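Local coordinates for protein polyhedrin (Operophtera brumata cypovirus 19, PDB 5A99) that packs into the crystalline lattice of cypovirus polyhedra, the occlusion bodies that probably shelter virus particles between insect hosts, at residues 125-128 with 134-137; 172-177 with 181-186. All coordinates share one frame; numbering follows the deposited sequence.

Interaction 1 (125-128 with 134-137); sequences WFRV and ISSS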
loop_
_atom_site.group_PDB
_atom_site.type_symbol
_atom_site.label_atom_id
_atom_site.label_comp_id
_atom_site.label_asym_id
_atom_site.label_seq_id
_atom_site.Cartn_x
_atom_site.Cartn_y
_atom_site.Cartn_z
ATOM N N TRP A 125 0.193 5.793 18.127
ATOM C CA TRP A 125 0.966 4.584 18.344
ATOM C C TRP A 125 2.176 4.615 17.427
ATOM O O TRP A 125 2.066 4.932 16.254
ATOM C CB TRP A 125 0.083 3.365 18.061
ATOM C CG TRP A 125 0.812 2.058 18.060
ATOM C CD1 TRP A 125 1.207 1.343 19.153
ATOM C CD2 TRP A 125 1.209 1.290 16.912
ATOM N NE1 TRP A 125 1.834 0.188 18.762
ATOM C CE2 TRP A 125 1.847 0.126 17.394
ATOM C CE3 TRP A 125 1.088 1.471 15.532
ATOM C CZ2 TRP A 125 2.364 -0.849 16.543
ATOM C CZ3 TRP A 125 1.600 0.487 14.682
ATOM C CH2 TRP A 125 2.233 -0.649 15.192
ATOM N N PHE A 126 3.339 4.284 17.967
ATOM C CA PHE A 126 4.586 4.465 17.246
ATOM C C PHE A 126 5.566 3.391 17.717
ATOM O O PHE A 126 5.821 3.267 18.911
ATOM C CB PHE A 126 5.124 5.881 17.516
ATOM C CG PHE A 126 6.404 6.193 16.808
ATOM C CD1 PHE A 126 6.401 6.647 15.497
ATOM C CD2 PHE A 126 7.617 6.036 17.458
ATOM C CE1 PHE A 126 7.589 6.924 14.852
ATOM C CE2 PHE A 126 8.811 6.310 16.815
ATOM C CZ PHE A 126 8.800 6.756 15.518
ATOM N N ARG A 127 6.095 2.604 16.781
ATOM C CA ARG A 127 6.943 1.468 17.136
ATOM C C ARG A 127 8.090 1.330 16.163
ATOM O O ARG A 127 7.881 1.136 14.961
ATOM C CB ARG A 127 6.123 0.164 17.146
ATOM C CG ARG A 127 6.899 -1.082 17.629
ATOM C CD ARG A 127 6.070 -2.322 17.462
ATOM N NE ARG A 127 5.778 -2.541 16.045
ATOM C CZ ARG A 127 4.817 -3.328 15.583
ATOM N NH1 ARG A 127 4.029 -3.984 16.418
ATOM N NH2 ARG A 127 4.644 -3.462 14.273
ATOM N N VAL A 128 9.306 1.443 16.684
ATOM C CA VAL A 128 10.500 1.180 15.897
ATOM C C VAL A 128 10.905 -0.262 16.152
ATOM O O VAL A 128 11.420 -0.589 17.218
ATOM C CB VAL A 128 11.665 2.121 16.288
ATOM C CG1 VAL A 128 12.866 1.891 15.376
ATOM C CG2 VAL A 128 11.233 3.568 16.223
ATOM N N ILE A 134 10.246 -8.160 13.913
ATOM C CA ILE A 134 9.448 -8.943 14.852
ATOM C C ILE A 134 9.126 -8.082 16.059
ATOM O O ILE A 134 10.020 -7.515 16.705
ATOM C CB ILE A 134 10.158 -10.242 15.280
ATOM C CG1 ILE A 134 10.429 -11.108 14.037
ATOM C CG2 ILE A 134 9.322 -11.011 16.318
ATOM C CD1 ILE A 134 11.401 -12.244 14.291
ATOM N N SER A 135 7.834 -7.995 16.352
ATOM C CA SER A 135 7.334 -7.002 17.277
ATOM C C SER A 135 7.550 -7.434 18.711
ATOM O O SER A 135 7.100 -8.504 19.141
ATOM C CB SER A 135 5.859 -6.712 17.005
ATOM O OG SER A 135 5.682 -6.180 15.706
ATOM N N SER A 136 8.274 -6.588 19.433
ATOM C CA SER A 136 8.538 -6.772 20.853
ATOM C C SER A 136 9.143 -8.138 21.180
ATOM O O SER A 136 8.948 -8.653 22.275
ATOM C CB SER A 136 7.254 -6.562 21.664
ATOM O OG SER A 136 7.500 -6.654 23.065
ATOM N N SER A 137 9.892 -8.708 20.240
ATOM C CA SER A 137 10.482 -10.035 20.426
ATOM C C SER A 137 11.531 -10.315 19.360
ATOM O O SER A 137 11.589 -9.633 18.332
ATOM C CB SER A 137 9.390 -11.114 20.363
ATOM O OG SER A 137 9.917 -12.415 20.582
#
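Arg127 leaves the strand with CG anti to its backbone nitrogen (chi1 -175°) and stays extended through chi2, then bends at chi3 (63°), which brings the guanidinium up against the hydroxyl of Ser135. On the serine, chi1 of -62° sets OG beside its own backbone nitrogen and turns it to the arginine. The hydroxyl does not meet an N-H end-on: Ser135 OG sits over one face of the guanidinium, 3.0 Å from Arg127 CZ. Although Arg127 NH1 is 2.8 Å from Ser135 OG, the angle is poor for a hydrogen bond, because the N-H bonds lie in the guanidinium plane and OG stands above it. Ser135 CB packs on Arg127 NH1, at 3.3 Å. The opposite face of the guanidinium is covered by the rim of Trp125, whose CZ2 stands 3.5 Å above the plane. The flat cation is held between an indole edge and a hydroxyl. A long arginine suits this place, since its CB and CG lead away from the strand while its charged end reaches the loop; serine is small enough to come close over the face.

NH1 and NH2 of Arg127 are engaged by a second subunit: NH2 makes a salt bridge to its Asp214 and NH1 a hydrogen bond to its Tyr32. That tyrosine hydroxyl is also hydrogen-bonded to Ser135 OG, which has a further partner in Asn129 of its own chain. Tyr32 therefore ties together two groups that do not bond each other directly, and the nearby carboxylate of Asp214 probably offsets the arginine's buried charge. The arrangement joins strand 125-129, an outer strand of the three-stranded antiparallel sheet within the chain, to the type II beta turn Ile134-Ser137, and forms part of a buried subunit interface in the polyhedrin assembly.

Interaction 2 (172-177 with 181-186); sequences GKFDGI and CHPVIS
The connection that leads from strand 164-173 of the six-stranded sheet to strand 184-190 of the three-stranded one folds back on itself here, with Phe174 leaning on Pro183 and Ile185. Pro183 CG lies over one face of the Phe174 ring, 3.9 Å from its centroid and 21° off the normal, a CH-pi contact; Pro183 CB comes to 3.5 Å from Phe174 CE1. A rigid pyrrolidine offers such a face several C-H groups at once. The flat phenylalanine gives it a broad face and still reaches Ile185, whose tip meets the ring obliquely, Ile185 CD1 to Phe174 CZ 3.8 Å.

Phe174 is also the centre of an inverse gamma turn, closed by a weak bond from Asp175 N to Lys173 O, where the chain leaves its strand. A CA-H...O contact runs from Cys181 CA to Phe174 O, 3.4 Å. The cysteine sulfur rests on the next peptide, Cys181 SG 3.3 Å from Asp175 C; Gly176, with positive phi (76°) and no side chain, lets the thiol approach this closely. Asp175 closes an Asx turn, Asp175 OD1 accepting from Ile177 N at 3.2 Å, met from above the carboxylate plane.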
loop_
_atom_site.group_PDB
_atom_site.type_symbol
_atom_site.label_atom_id
_atom_site.label_comp_id
_atom_site.label_asym_id
_atom_site.label_seq_id
_atom_site.Cartn_x
_atom_site.Cartn_y
_atom_site.Cartn_z
ATOM N N GLY A 172 13.690 10.741 18.997
ATOM C CA GLY A 172 14.581 9.728 19.523
ATOM C C GLY A 172 15.742 9.457 18.593
ATOM O O GLY A 172 15.722 9.868 17.432
ATOM N N LYS A 173 16.751 8.759 19.115
ATOM C CA LYS A 173 17.942 8.397 18.357
ATOM C C LYS A 173 17.945 6.921 17.966
ATOM O O LYS A 173 17.586 6.040 18.765
ATOM C CB LYS A 173 19.200 8.694 19.182
ATOM C CG LYS A 173 19.479 10.178 19.427
ATOM C CD LYS A 173 20.830 10.362 20.129
ATOM C CE LYS A 173 21.131 11.811 20.449
ATOM N NZ LYS A 173 22.395 11.946 21.248
ATOM N N PHE A 174 18.367 6.647 16.736
ATOM C CA PHE A 174 18.587 5.269 16.316
ATOM C C PHE A 174 20.016 4.849 16.679
ATOM O O PHE A 174 20.824 4.518 15.800
ATOM C CB PHE A 174 18.378 5.110 14.815
ATOM C CG PHE A 174 17.024 5.546 14.327
ATOM C CD1 PHE A 174 15.882 4.814 14.637
ATOM C CD2 PHE A 174 16.895 6.677 13.530
ATOM C CE1 PHE A 174 14.654 5.207 14.173
ATOM C CE2 PHE A 174 15.675 7.071 13.064
ATOM C CZ PHE A 174 14.544 6.336 13.382
ATOM N N ASP A 175 20.324 4.875 17.971
ATOM C CA ASP A 175 21.641 4.465 18.447
ATOM C C ASP A 175 21.582 3.142 19.223
ATOM O O ASP A 175 22.528 2.779 19.923
ATOM C CB ASP A 175 22.276 5.566 19.306
ATOM C CG ASP A 175 21.434 5.935 20.517
ATOM O OD1 ASP A 175 20.469 5.202 20.839
ATOM O OD2 ASP A 175 21.739 6.969 21.147
ATOM N N GLY A 176 20.465 2.431 19.093
ATOM C CA GLY A 176 20.311 1.116 19.679
ATOM C C GLY A 176 20.062 1.080 21.183
ATOM O O GLY A 176 19.809 0.008 21.721
ATOM N N ILE A 177 20.123 2.228 21.863
ATOM C CA ILE A 177 19.959 2.260 23.320
ATOM C C ILE A 177 18.495 2.178 23.758
ATOM O O ILE A 177 18.160 1.398 24.646
ATOM C CB ILE A 177 20.619 3.518 23.963
ATOM C CG1 ILE A 177 22.140 3.457 23.801
ATOM C CG2 ILE A 177 20.251 3.631 25.449
ATOM C CD1 ILE A 177 22.869 4.686 24.305
ATOM N N CYS A 181 19.098 0.523 16.192
ATOM C CA CYS A 181 20.025 1.212 15.294
ATOM C C CYS A 181 19.610 1.145 13.835
ATOM O O CYS A 181 19.890 2.063 13.070
ATOM C CB CYS A 181 21.423 0.596 15.394
ATOM S SG CYS A 181 22.494 1.300 16.649
ATOM N N HIS A 182 18.972 0.042 13.458
ATOM C CA HIS A 182 18.632 -0.250 12.065
ATOM C C HIS A 182 17.129 -0.470 12.009
ATOM O O HIS A 182 16.644 -1.591 12.128
ATOM C CB HIS A 182 19.393 -1.485 11.579
ATOM C CG HIS A 182 20.855 -1.451 11.911
ATOM N ND1 HIS A 182 21.780 -0.804 11.120
ATOM C CD2 HIS A 182 21.547 -1.958 12.956
ATOM C CE1 HIS A 182 22.981 -0.923 11.660
ATOM N NE2 HIS A 182 22.867 -1.619 12.775
ATOM N N PRO A 183 16.385 0.627 11.847
ATOM C CA PRO A 183 14.959 0.686 12.172
ATOM C C PRO A 183 14.007 0.225 11.079
ATOM O O PRO A 183 14.280 0.352 9.879
ATOM C CB PRO A 183 14.736 2.181 12.440
ATOM C CG PRO A 183 15.681 2.851 11.512
ATOM C CD PRO A 183 16.911 1.944 11.454
ATOM N N VAL A 184 12.902 -0.353 11.541
ATOM C CA VAL A 184 11.678 -0.513 10.765
ATOM C C VAL A 184 10.666 0.314 11.558
ATOM O O VAL A 184 10.680 0.293 12.787
ATOM C CB VAL A 184 11.225 -1.976 10.702
ATOM C CG1 VAL A 184 9.757 -2.065 10.307
ATOM C CG2 VAL A 184 12.109 -2.794 9.730
ATOM N N ILE A 185 9.814 1.070 10.890
ATOM C CA ILE A 185 8.944 1.976 11.624
ATOM C C ILE A 185 7.473 1.832 11.263
ATOM O O ILE A 185 7.098 1.884 10.088
ATOM C CB ILE A 185 9.389 3.430 11.442
ATOM C CG1 ILE A 185 10.734 3.665 12.144
ATOM C CG2 ILE A 185 8.368 4.384 12.016
ATOM C CD1 ILE A 185 11.378 4.968 11.763
ATOM N N SER A 186 6.656 1.634 12.299
ATOM C CA SER A 186 5.200 1.553 12.186
ATOM C C SER A 186 4.534 2.638 13.056
ATOM O O SER A 186 4.984 2.909 14.168
ATOM C CB SER A 186 4.705 0.166 12.619
ATOM O OG SER A 186 5.424 -0.852 11.943
#

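Both contacts reach the three-stranded sheet, in which strands 125-129 and 184-190 are neighbours, and their centres lie about 11 Å apart. They meet directly: Arg127 N is probably hydrogen-bonded to Ser186 O at 2.9 Å, and Val128 packs on Pro183. Interaction 1 is buried yet polar, its charge answered by another subunit and its serine hydroxyl shared between that subunit and Asn129. Interaction 2 is mixed: its aromatic and aliphatic half is buried between the two sheets, where Phe111 and Leu39 adjoin Phe174, whereas its turn around Gly176 lies at the assembly surface and meets a crystal neighbour. Interaction 1 sets a loop against a strand of one sheet; interaction 2 spans the passage between sheets.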